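Long-range contacts in PrgX (PDB 2AWI), which acts as the receptor for the peptide sex pheromone cCF10 and, as a repressor that probably binds DNA, regulates conjugation in Enterococcus faecalis: residues N95-E100 with I112-I117; V277-T281 with V295-Y299; I202-L207 with I242-T247. The protein carries 1 engineered substitution. All coordinates share one frame; numbering follows the deposited sequence.

In the fold
Contacts 1 and 2 pair helices, while contact 3 sets the end of helix 184-203 and the turn after it against helix 230-248; along the chain the order is 1, 3, 2. Contact 1 joins the successive helices 92-102 and 107-122, its centre about 35 Å from those of the other two. Contact 2 packs the last modelled helix, 293-300, on helix 270-286. The centres of contacts 2 and 3 are about 17 Å apart, on the same side of the chain's centre, and Leu280 CD1 meets Ile242 CD1 at 3.8 Å. Contacts 1 and 3 and segment 277-281 fall in the receptor's C-terminal TPR family region, a strand-free stack built by helix packing.

Contact 1: residues N95-E100 with I112-I117; sequences NFQRIE and IYLGYI
Phe96 sits opposite Tyr116, and Ile99 opposite Tyr113, where the segments 95-100 and 112-117 pack with axes 9.9 Å apart and N-to-C directions 141° from each other, a roughly antiparallel helical hairpin. The two aromatic side chains of the first pair slide past each other in opposite directions. The Phe96 and Tyr116 rings are inclined at 31°, their centroids 6.0 Å apart, and Phe96 CD1 presses on the CB of Tyr116 at 3.5 Å. CG anti to the backbone N (chi1 -176°) directs the Phe96 ring toward the second helix, where CE1 meets Tyr113 CE1 at 4.0 Å and CZ reaches Ile117 CD1. The CB of Glu100, one helical turn on, lies over the centre of the Phe96 ring.

Tyr116 reaches back over the first helix. Ile99 lies over one face of its ring, while Asn95 CB comes to the edge, 3.5 Å from the Tyr116 OH. A branched isoleucine suits this place: CG1 meets Tyr116 CZ at 3.5 Å while CG2 leans on the backbone of Tyr113, 3.9 Å from its CA. Tyrosine at 113 puts an apolar ring beside Phe96 and carries its hydroxyl past it to a water, 2.7 Å from Tyr113 OH, that joins it to Glu100 OE2. The same carboxylate oxygen forms a salt bridge with Arg103.

Helix 74-87 packs beside the pair, with Glu78 paired to Arg98. Helix 128-142 lies against Glu100, Tyr113 and Ile117, bringing Phe130 to the last two.

Contact 2: residues V277-T281 with V295-Y299; sequences VEELT and VTMYY
The carbonyl oxygen of Val277 is gripped twice by Thr281, by its backbone N at 3.0 Å and by its OG1 at 2.7 Å. The two donors approach from opposite faces of the carbonyl plane, the hydroxyl standing above it. This is a threonine bonded back to the preceding helical turn, on a helix that meets the last modelled helix, 293-300, in a steep helix-helix packing; the short segments lie at 117°. Satisfying the hydroxyl inside its own helix lets threonine stand at a largely apolar interface.

Valine fits the tight middle. Val277 CG1, placed anti to the backbone N (chi1 169°), points at the other helix, among Val295 O, Tyr298 CB and Tyr299 CB. Of these Val295 O is the closest to it at 3.2 Å, with Tyr299 CB at 3.6 Å. Deeper in, Leu280 CD2 crosses Val295 CG1 at 4.0 Å, and this leucine continues into Ile261 of helix 251-266 and Ile242 of helix 230-248.

Tyr299 lies along the outer margin, where its broad ring can roof the first helix. The Glu278 backbone meets the ring edge, CA being 3.6 Å from Tyr299 CD2. Glu278 CB and CG cross the ring at about a right angle, CG 3.9 Å from Tyr299 CD2, while the carboxylate is paired with Arg274. Over the ring face stands a CH-pi contact: Thr281 CG2 is 3.8 Å from the Tyr299 centroid and 2° off the ring normal.

Contact 3: residues I202-L207 with I242-T247; sequences IMNRNL and IYQFLT
The edge of the Tyr243 ring meets the backbone of Leu207: the Leu207 O lies near the ring plane, 3.1 Å from Tyr243 CE1. Over the centre of one ring face stands the Thr247 OG1, which also bonds to the Tyr243 O at 2.9 Å from the next helical turn. The other flat group, the guanidinium of Arg205, carries Leu246 CB over one face. Its NH2 gives a weak, bent hydrogen bond (126°) to the Leu246 O, a carbonyl in the last turns of helix 230-248, while its NE is salt-bridged to Glu287.

Arg205 has positive phi and is the C-prime residue of a Schellman motif that ends helix 184-203, with its N bonded to the Ile202 O and the motif's wider bond running from Asn206 N back to the last turn of that helix. Asn206 then takes the N-cap position of helix 207-220, so the chain turns sharply and sets Leu207 beside Leu246. The two branches of Leu207 part: CD2 meets Leu246 CD1 at 3.9 Å, CD1 meets Thr247 OG1 at 3.4 Å. Ile202 likewise branches toward two partners: CG2, anti to the backbone N, touches Ile242 CG2 at 3.6 Å, while CD1 lies across Tyr243 CB.

Contact 1: residues N95-E100 with I112-I117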
loop_
_atom_site.group_PDB
_atom_site.type_symbol
_atom_site.label_atom_id
_atom_site.label_comp_id
_atom_site.label_asym_id
_atom_site.label_seq_id
_atom_site.Cartn_x
_atom_site.Cartn_y
_atom_site.Cartn_z
ATOM N N ASN A 95 -1.138 -45.012 -28.396
ATOM C CA ASN A 95 -1.821 -45.206 -27.125
ATOM C C ASN A 95 -3.272 -44.775 -27.242
ATOM O O ASN A 95 -4.166 -45.404 -26.676
ATOM C CB ASN A 95 -1.128 -44.405 -26.027
ATOM C CG ASN A 95 0.143 -45.066 -25.544
ATOM O OD1 ASN A 95 1.105 -44.393 -25.174
ATOM N ND2 ASN A 95 0.151 -46.394 -25.530
ATOM N N PHE A 96 -3.498 -43.701 -27.990
ATOM C CA PHE A 96 -4.840 -43.175 -28.191
ATOM C C PHE A 96 -5.706 -44.193 -28.914
ATOM O O PHE A 96 -6.925 -44.203 -28.755
ATOM C CB PHE A 96 -4.784 -41.883 -29.003
ATOM C CG PHE A 96 -6.119 -41.222 -29.186
ATOM C CD1 PHE A 96 -6.813 -40.713 -28.092
ATOM C CD2 PHE A 96 -6.684 -41.107 -30.455
ATOM C CE1 PHE A 96 -8.057 -40.095 -28.260
ATOM C CE2 PHE A 96 -7.920 -40.494 -30.637
ATOM C CZ PHE A 96 -8.611 -39.987 -29.540
ATOM N N GLN A 97 -5.075 -45.050 -29.710
ATOM C CA GLN A 97 -5.807 -46.068 -30.456
ATOM C C GLN A 97 -6.258 -47.198 -29.543
ATOM O O GLN A 97 -7.096 -48.015 -29.919
ATOM C CB GLN A 97 -4.941 -46.639 -31.584
ATOM C CG GLN A 97 -4.526 -45.614 -32.629
ATOM C CD GLN A 97 -3.717 -46.227 -33.760
ATOM O OE1 GLN A 97 -3.222 -45.521 -34.639
ATOM N NE2 GLN A 97 -3.581 -47.550 -33.742
ATOM N N ARG A 98 -5.692 -47.242 -28.343
ATOM C CA ARG A 98 -6.045 -48.270 -27.374
ATOM C C ARG A 98 -7.100 -47.722 -26.417
ATOM O O ARG A 98 -8.052 -48.411 -26.056
ATOM C CB ARG A 98 -4.807 -48.700 -26.579
ATOM C CG ARG A 98 -5.096 -49.750 -25.513
ATOM C CD ARG A 98 -3.873 -50.083 -24.650
ATOM N NE ARG A 98 -3.399 -48.945 -23.859
ATOM C CZ ARG A 98 -2.439 -48.109 -24.241
ATOM N NH1 ARG A 98 -1.835 -48.278 -25.410
ATOM N NH2 ARG A 98 -2.082 -47.098 -23.457
ATOM N N ILE A 99 -6.922 -46.468 -26.026
ATOM C CA ILE A 99 -7.825 -45.802 -25.099
ATOM C C ILE A 99 -9.166 -45.421 -25.718
ATOM O O ILE A 99 -10.218 -45.728 -25.157
ATOM C CB ILE A 99 -7.170 -44.518 -24.525
ATOM C CG1 ILE A 99 -5.906 -44.879 -23.736
ATOM C CG2 ILE A 99 -8.160 -43.774 -23.643
ATOM C CD1 ILE A 99 -6.152 -45.771 -22.536
ATOM N N GLU A 100 -9.116 -44.748 -26.865
ATOM C CA GLU A 100 -10.319 -44.288 -27.566
ATOM C C GLU A 100 -11.454 -45.312 -27.540
ATOM O O GLU A 100 -12.578 -44.991 -27.159
ATOM C CB GLU A 100 -9.970 -43.912 -29.013
ATOM C CG GLU A 100 -10.988 -43.023 -29.721
ATOM C CD GLU A 100 -12.291 -43.738 -30.031
ATOM O OE1 GLU A 100 -12.237 -44.848 -30.604
ATOM O OE2 GLU A 100 -13.370 -43.187 -29.714
ATOM N N ILE A 112 -9.715 -40.589 -18.515
ATOM C CA ILE A 112 -8.405 -40.718 -19.144
ATOM C C ILE A 112 -8.517 -40.287 -20.606
ATOM O O ILE A 112 -7.669 -39.555 -21.123
ATOM C CB ILE A 112 -7.901 -42.173 -19.076
ATOM C CG1 ILE A 112 -7.634 -42.560 -17.621
ATOM C CG2 ILE A 112 -6.642 -42.322 -19.899
ATOM C CD1 ILE A 112 -7.303 -44.028 -17.434
ATOM N N TYR A 113 -9.583 -40.746 -21.255
ATOM C CA TYR A 113 -9.866 -40.426 -22.649
ATOM C C TYR A 113 -9.820 -38.920 -22.887
ATOM O O TYR A 113 -9.143 -38.453 -23.800
ATOM C CB TYR A 113 -11.247 -40.970 -23.022
ATOM C CG TYR A 113 -11.798 -40.430 -24.319
ATOM C CD1 TYR A 113 -11.250 -40.806 -25.546
ATOM C CD2 TYR A 113 -12.862 -39.526 -24.318
ATOM C CE1 TYR A 113 -11.748 -40.298 -26.744
ATOM C CE2 TYR A 113 -13.367 -39.012 -25.505
ATOM C CZ TYR A 113 -12.806 -39.402 -26.717
ATOM O OH TYR A 113 -13.307 -38.902 -27.897
ATOM N N LEU A 114 -10.548 -38.163 -22.071
ATOM C CA LEU A 114 -10.569 -36.706 -22.205
ATOM C C LEU A 114 -9.166 -36.151 -21.965
ATOM O O LEU A 114 -8.850 -35.026 -22.364
ATOM C CB LEU A 114 -11.558 -36.085 -21.206
ATOM C CG LEU A 114 -13.036 -36.449 -21.406
ATOM C CD1 LEU A 114 -13.883 -35.863 -20.274
ATOM C CD2 LEU A 114 -13.509 -35.939 -22.766
ATOM N N GLY A 115 -8.334 -36.953 -21.302
ATOM C CA GLY A 115 -6.965 -36.553 -21.040
ATOM C C GLY A 115 -6.200 -36.525 -22.352
ATOM O O GLY A 115 -5.341 -35.665 -22.574
ATOM N N TYR A 116 -6.515 -37.474 -23.227
ATOM C CA TYR A 116 -5.879 -37.540 -24.535
ATOM C C TYR A 116 -6.409 -36.430 -25.440
ATOM O O TYR A 116 -5.654 -35.830 -26.206
ATOM C CB TYR A 116 -6.132 -38.897 -25.193
ATOM C CG TYR A 116 -5.280 -40.025 -24.657
ATOM C CD1 TYR A 116 -5.420 -40.477 -23.343
ATOM C CD2 TYR A 116 -4.339 -40.652 -25.472
ATOM C CE1 TYR A 116 -4.641 -41.532 -22.858
ATOM C CE2 TYR A 116 -3.557 -41.703 -25.001
ATOM C CZ TYR A 116 -3.712 -42.139 -23.696
ATOM O OH TYR A 116 -2.935 -43.179 -23.244
ATOM N N ILE A 117 -7.705 -36.153 -25.353
ATOM C CA ILE A 117 -8.299 -35.104 -26.175
ATOM C C ILE A 117 -7.637 -33.778 -25.851
ATOM O O ILE A 117 -7.345 -32.981 -26.742
ATOM C CB ILE A 117 -9.816 -34.982 -25.929
ATOM C CG1 ILE A 117 -10.510 -36.276 -26.353
ATOM C CG2 ILE A 117 -10.382 -33.794 -26.709
ATOM C CD1 ILE A 117 -10.315 -36.629 -27.814
HETATM O O HOH W 1 -13.619 -40.721 -29.913
#

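Contact 2: residues V277-T281 with V295-Y299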
loop_
_atom_site.group_PDB
_atom_site.type_symbol
_atom_site.label_atom_id
_atom_site.label_comp_id
_atom_site.label_asym_id
_atom_site.label_seq_id
_atom_site.Cartn_x
_atom_site.Cartn_y
_atom_site.Cartn_z
ATOM N N VAL A 277 -2.419 -12.819 -13.123
ATOM C CA VAL A 277 -1.986 -11.550 -13.696
ATOM C C VAL A 277 -2.511 -11.461 -15.131
ATOM O O VAL A 277 -3.047 -10.427 -15.545
ATOM C CB VAL A 277 -0.439 -11.424 -13.711
ATOM C CG1 VAL A 277 -0.017 -10.234 -14.561
ATOM C CG2 VAL A 277 0.078 -11.241 -12.295
ATOM N N GLU A 278 -2.359 -12.548 -15.883
ATOM C CA GLU A 278 -2.828 -12.590 -17.261
ATOM C C GLU A 278 -4.338 -12.392 -17.264
ATOM O O GLU A 278 -4.872 -11.611 -18.057
ATOM C CB GLU A 278 -2.470 -13.932 -17.901
ATOM C CG GLU A 278 -0.981 -14.246 -17.854
ATOM C CD GLU A 278 -0.638 -15.599 -18.446
ATOM O OE1 GLU A 278 -1.262 -16.603 -18.040
ATOM O OE2 GLU A 278 0.263 -15.656 -19.309
ATOM N N GLU A 279 -5.016 -13.092 -16.357
ATOM C CA GLU A 279 -6.467 -13.000 -16.245
ATOM C C GLU A 279 -6.911 -11.563 -16.037
ATOM O O GLU A 279 -7.685 -11.027 -16.823
ATOM C CB GLU A 279 -6.979 -13.871 -15.085
ATOM C CG GLU A 279 -7.625 -15.182 -15.528
ATOM C CD GLU A 279 -7.819 -16.185 -14.393
ATOM O OE1 GLU A 279 -8.412 -15.823 -13.356
ATOM O OE2 GLU A 279 -7.384 -17.346 -14.547
ATOM N N LEU A 280 -6.409 -10.938 -14.980
ATOM C CA LEU A 280 -6.771 -9.561 -14.658
ATOM C C LEU A 280 -6.417 -8.568 -15.767
ATOM O O LEU A 280 -7.064 -7.530 -15.904
ATOM C CB LEU A 280 -6.102 -9.133 -13.349
ATOM C CG LEU A 280 -6.425 -7.719 -12.859
ATOM C CD1 LEU A 280 -7.914 -7.606 -12.563
ATOM C CD2 LEU A 280 -5.610 -7.404 -11.619
ATOM N N THR A 281 -5.392 -8.883 -16.551
ATOM C CA THR A 281 -4.978 -8.006 -17.641
ATOM C C THR A 281 -6.033 -8.008 -18.742
ATOM O O THR A 281 -6.341 -6.968 -19.329
ATOM C CB THR A 281 -3.626 -8.456 -18.245
ATOM O OG1 THR A 281 -2.601 -8.366 -17.250
ATOM C CG2 THR A 281 -3.246 -7.572 -19.423
ATOM N N VAL A 295 0.957 -5.368 -11.833
ATOM C CA VAL A 295 0.480 -6.402 -12.747
ATOM C C VAL A 295 1.036 -6.333 -14.173
ATOM O O VAL A 295 1.448 -7.352 -14.730
ATOM C CB VAL A 295 -1.065 -6.395 -12.819
ATOM C CG1 VAL A 295 -1.652 -6.584 -11.434
ATOM C CG2 VAL A 295 -1.550 -5.094 -13.421
ATOM N N THR A 296 1.052 -5.141 -14.763
ATOM C CA THR A 296 1.544 -4.983 -16.128
ATOM C C THR A 296 3.035 -5.267 -16.303
ATOM O O THR A 296 3.481 -5.584 -17.405
ATOM C CB THR A 296 1.243 -3.571 -16.663
ATOM O OG1 THR A 296 1.708 -2.592 -15.725
ATOM C CG2 THR A 296 -0.250 -3.400 -16.883
ATOM N N MET A 297 3.805 -5.158 -15.226
ATOM C CA MET A 297 5.237 -5.421 -15.312
ATOM C C MET A 297 5.458 -6.926 -15.433
ATOM O O MET A 297 6.310 -7.381 -16.196
ATOM C CB MET A 297 5.956 -4.887 -14.071
ATOM C CG MET A 297 7.451 -4.665 -14.268
ATOM S SD MET A 297 7.806 -3.420 -15.552
ATOM C CE MET A 297 8.620 -4.434 -16.806
ATOM N N TYR A 298 4.677 -7.691 -14.673
ATOM C CA TYR A 298 4.760 -9.151 -14.689
ATOM C C TYR A 298 4.269 -9.712 -16.020
ATOM O O TYR A 298 4.998 -10.422 -16.710
ATOM C CB TYR A 298 3.927 -9.740 -13.547
ATOM C CG TYR A 298 4.482 -9.442 -12.174
ATOM C CD1 TYR A 298 3.688 -8.848 -11.192
ATOM C CD2 TYR A 298 5.806 -9.749 -11.857
ATOM C CE1 TYR A 298 4.198 -8.566 -9.928
ATOM C CE2 TYR A 298 6.327 -9.472 -10.595
ATOM C CZ TYR A 298 5.518 -8.880 -9.635
ATOM O OH TYR A 298 6.031 -8.607 -8.384
ATOM N N TYR A 299 3.031 -9.385 -16.373
ATOM C CA TYR A 299 2.431 -9.852 -17.618
ATOM C C TYR A 299 3.322 -9.529 -18.813
ATOM O O TYR A 299 3.684 -10.415 -19.588
ATOM C CB TYR A 299 1.050 -9.212 -17.800
ATOM C CG TYR A 299 0.359 -9.545 -19.107
ATOM C CD1 TYR A 299 0.604 -8.799 -20.264
ATOM C CD2 TYR A 299 -0.546 -10.606 -19.186
ATOM C CE1 TYR A 299 -0.038 -9.100 -21.465
ATOM C CE2 TYR A 299 -1.192 -10.917 -20.379
ATOM C CZ TYR A 299 -0.935 -10.161 -21.515
ATOM O OH TYR A 299 -1.584 -10.470 -22.690
#

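Contact 3: residues I202-L207 with I242-T247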
loop_
_atom_site.group_PDB
_atom_site.type_symbol
_atom_site.label_atom_id
_atom_site.label_comp_id
_atom_site.label_asym_id
_atom_site.label_seq_id
_atom_site.Cartn_x
_atom_site.Cartn_y
_atom_site.Cartn_z
ATOM N N ILE A 202 -16.214 -15.844 -15.410
ATOM C CA ILE A 202 -15.774 -14.464 -15.248
ATOM C C ILE A 202 -15.146 -13.974 -16.549
ATOM O O ILE A 202 -15.311 -12.820 -16.934
ATOM C CB ILE A 202 -14.731 -14.335 -14.102
ATOM C CG1 ILE A 202 -15.418 -14.495 -12.749
ATOM C CG2 ILE A 202 -14.041 -12.981 -14.156
ATOM C CD1 ILE A 202 -16.443 -13.424 -12.458
HETATM N N MSE A 203 -14.432 -14.866 -17.225
HETATM C CA MSE A 203 -13.766 -14.524 -18.476
HETATM C C MSE A 203 -14.765 -14.216 -19.606
HETATM O O MSE A 203 -14.435 -13.497 -20.546
HETATM C CB MSE A 203 -12.833 -15.666 -18.888
HETATM C CG MSE A 203 -11.637 -15.227 -19.715
HETATM SE SE MSE A 203 -10.445 -14.047 -18.734
HETATM C CE MSE A 203 -10.845 -12.396 -19.670
ATOM N N ASN A 204 -15.976 -14.763 -19.509
ATOM C CA ASN A 204 -17.011 -14.531 -20.512
ATOM C C ASN A 204 -18.013 -13.524 -19.977
ATOM O O ASN A 204 -19.130 -13.417 -20.478
ATOM C CB ASN A 204 -17.758 -15.825 -20.845
ATOM C CG ASN A 204 -16.857 -16.893 -21.411
ATOM O OD1 ASN A 204 -15.852 -16.594 -22.056
ATOM N ND2 ASN A 204 -17.225 -18.153 -21.192
ATOM N N ARG A 205 -17.606 -12.798 -18.947
ATOM C CA ARG A 205 -18.446 -11.793 -18.310
ATOM C C ARG A 205 -19.867 -12.288 -18.042
ATOM O O ARG A 205 -20.802 -11.495 -17.931
ATOM C CB ARG A 205 -18.478 -10.515 -19.153
ATOM C CG ARG A 205 -18.831 -9.272 -18.353
ATOM C CD ARG A 205 -18.557 -8.004 -19.128
ATOM N NE ARG A 205 -18.361 -6.859 -18.241
ATOM C CZ ARG A 205 -19.297 -6.346 -17.448
ATOM N NH1 ARG A 205 -20.510 -6.871 -17.425
ATOM N NH2 ARG A 205 -19.018 -5.304 -16.674
ATOM N N ASN A 206 -20.022 -13.603 -17.932
ATOM C CA ASN A 206 -21.321 -14.206 -17.645
ATOM C C ASN A 206 -21.547 -14.068 -16.138
ATOM O O ASN A 206 -21.232 -14.977 -15.370
ATOM C CB ASN A 206 -21.299 -15.681 -18.030
ATOM C CG ASN A 206 -22.683 -16.261 -18.192
ATOM O OD1 ASN A 206 -23.586 -15.978 -17.405
ATOM N ND2 ASN A 206 -22.856 -17.093 -19.214
ATOM N N LEU A 207 -22.099 -12.937 -15.716
ATOM C CA LEU A 207 -22.305 -12.691 -14.296
ATOM C C LEU A 207 -23.251 -13.611 -13.539
ATOM O O LEU A 207 -23.026 -13.880 -12.352
ATOM C CB LEU A 207 -22.732 -11.237 -14.061
ATOM C CG LEU A 207 -21.737 -10.135 -14.444
ATOM C CD1 LEU A 207 -22.070 -8.882 -13.641
ATOM C CD2 LEU A 207 -20.301 -10.574 -14.154
ATOM N N ILE A 242 -13.554 -9.829 -8.446
ATOM C CA ILE A 242 -13.686 -9.408 -9.835
ATOM C C ILE A 242 -15.173 -9.345 -10.195
ATOM O O ILE A 242 -15.608 -8.446 -10.906
ATOM C CB ILE A 242 -12.969 -10.386 -10.779
ATOM C CG1 ILE A 242 -11.471 -10.385 -10.473
ATOM C CG2 ILE A 242 -13.237 -10.015 -12.233
ATOM C CD1 ILE A 242 -10.806 -9.025 -10.633
ATOM N N TYR A 243 -15.942 -10.308 -9.694
ATOM C CA TYR A 243 -17.380 -10.356 -9.936
ATOM C C TYR A 243 -18.027 -9.066 -9.431
ATOM O O TYR A 243 -18.858 -8.474 -10.118
ATOM C CB TYR A 243 -18.001 -11.548 -9.204
ATOM C CG TYR A 243 -19.519 -11.564 -9.219
ATOM C CD1 TYR A 243 -20.222 -12.014 -10.335
ATOM C CD2 TYR A 243 -20.254 -11.116 -8.119
ATOM C CE1 TYR A 243 -21.618 -12.018 -10.360
ATOM C CE2 TYR A 243 -21.655 -11.115 -8.136
ATOM C CZ TYR A 243 -22.327 -11.568 -9.262
ATOM O OH TYR A 243 -23.706 -11.563 -9.304
ATOM N N GLN A 244 -17.641 -8.647 -8.228
ATOM C CA GLN A 244 -18.176 -7.437 -7.609
ATOM C C GLN A 244 -17.799 -6.181 -8.388
ATOM O O GLN A 244 -18.564 -5.222 -8.437
ATOM C CB GLN A 244 -17.670 -7.313 -6.169
ATOM C CG GLN A 244 -18.061 -8.475 -5.269
ATOM C CD GLN A 244 -17.450 -8.383 -3.876
ATOM O OE1 GLN A 244 -17.660 -9.259 -3.035
ATOM N NE2 GLN A 244 -16.688 -7.321 -3.629
ATOM N N PHE A 245 -16.614 -6.187 -8.989
ATOM C CA PHE A 245 -16.157 -5.048 -9.765
ATOM C C PHE A 245 -16.966 -4.985 -11.057
ATOM O O PHE A 245 -17.449 -3.919 -11.460
ATOM C CB PHE A 245 -14.670 -5.195 -10.099
ATOM C CG PHE A 245 -14.099 -4.036 -10.872
ATOM C CD1 PHE A 245 -13.964 -2.780 -10.280
ATOM C CD2 PHE A 245 -13.700 -4.199 -12.194
ATOM C CE1 PHE A 245 -13.437 -1.704 -10.994
ATOM C CE2 PHE A 245 -13.171 -3.132 -12.920
ATOM C CZ PHE A 245 -13.038 -1.879 -12.318
ATOM N N LEU A 246 -17.110 -6.136 -11.703
ATOM C CA LEU A 246 -17.849 -6.218 -12.949
ATOM C C LEU A 246 -19.309 -5.807 -12.779
ATOM O O LEU A 246 -19.918 -5.282 -13.707
ATOM C CB LEU A 246 -17.781 -7.641 -13.510
ATOM C CG LEU A 246 -16.406 -8.187 -13.896
ATOM C CD1 LEU A 246 -16.586 -9.544 -14.556
ATOM C CD2 LEU A 246 -15.701 -7.219 -14.844
ATOM N N THR A 247 -19.859 -6.041 -11.592
ATOM C CA THR A 247 -21.256 -5.714 -11.312
ATOM C C THR A 247 -21.483 -4.232 -11.037
ATOM O O THR A 247 -22.407 -3.629 -11.583
ATOM C CB THR A 247 -21.781 -6.515 -10.109
ATOM O OG1 THR A 247 -21.725 -7.918 -10.408
ATOM C CG2 THR A 247 -23.223 -6.118 -9.791
#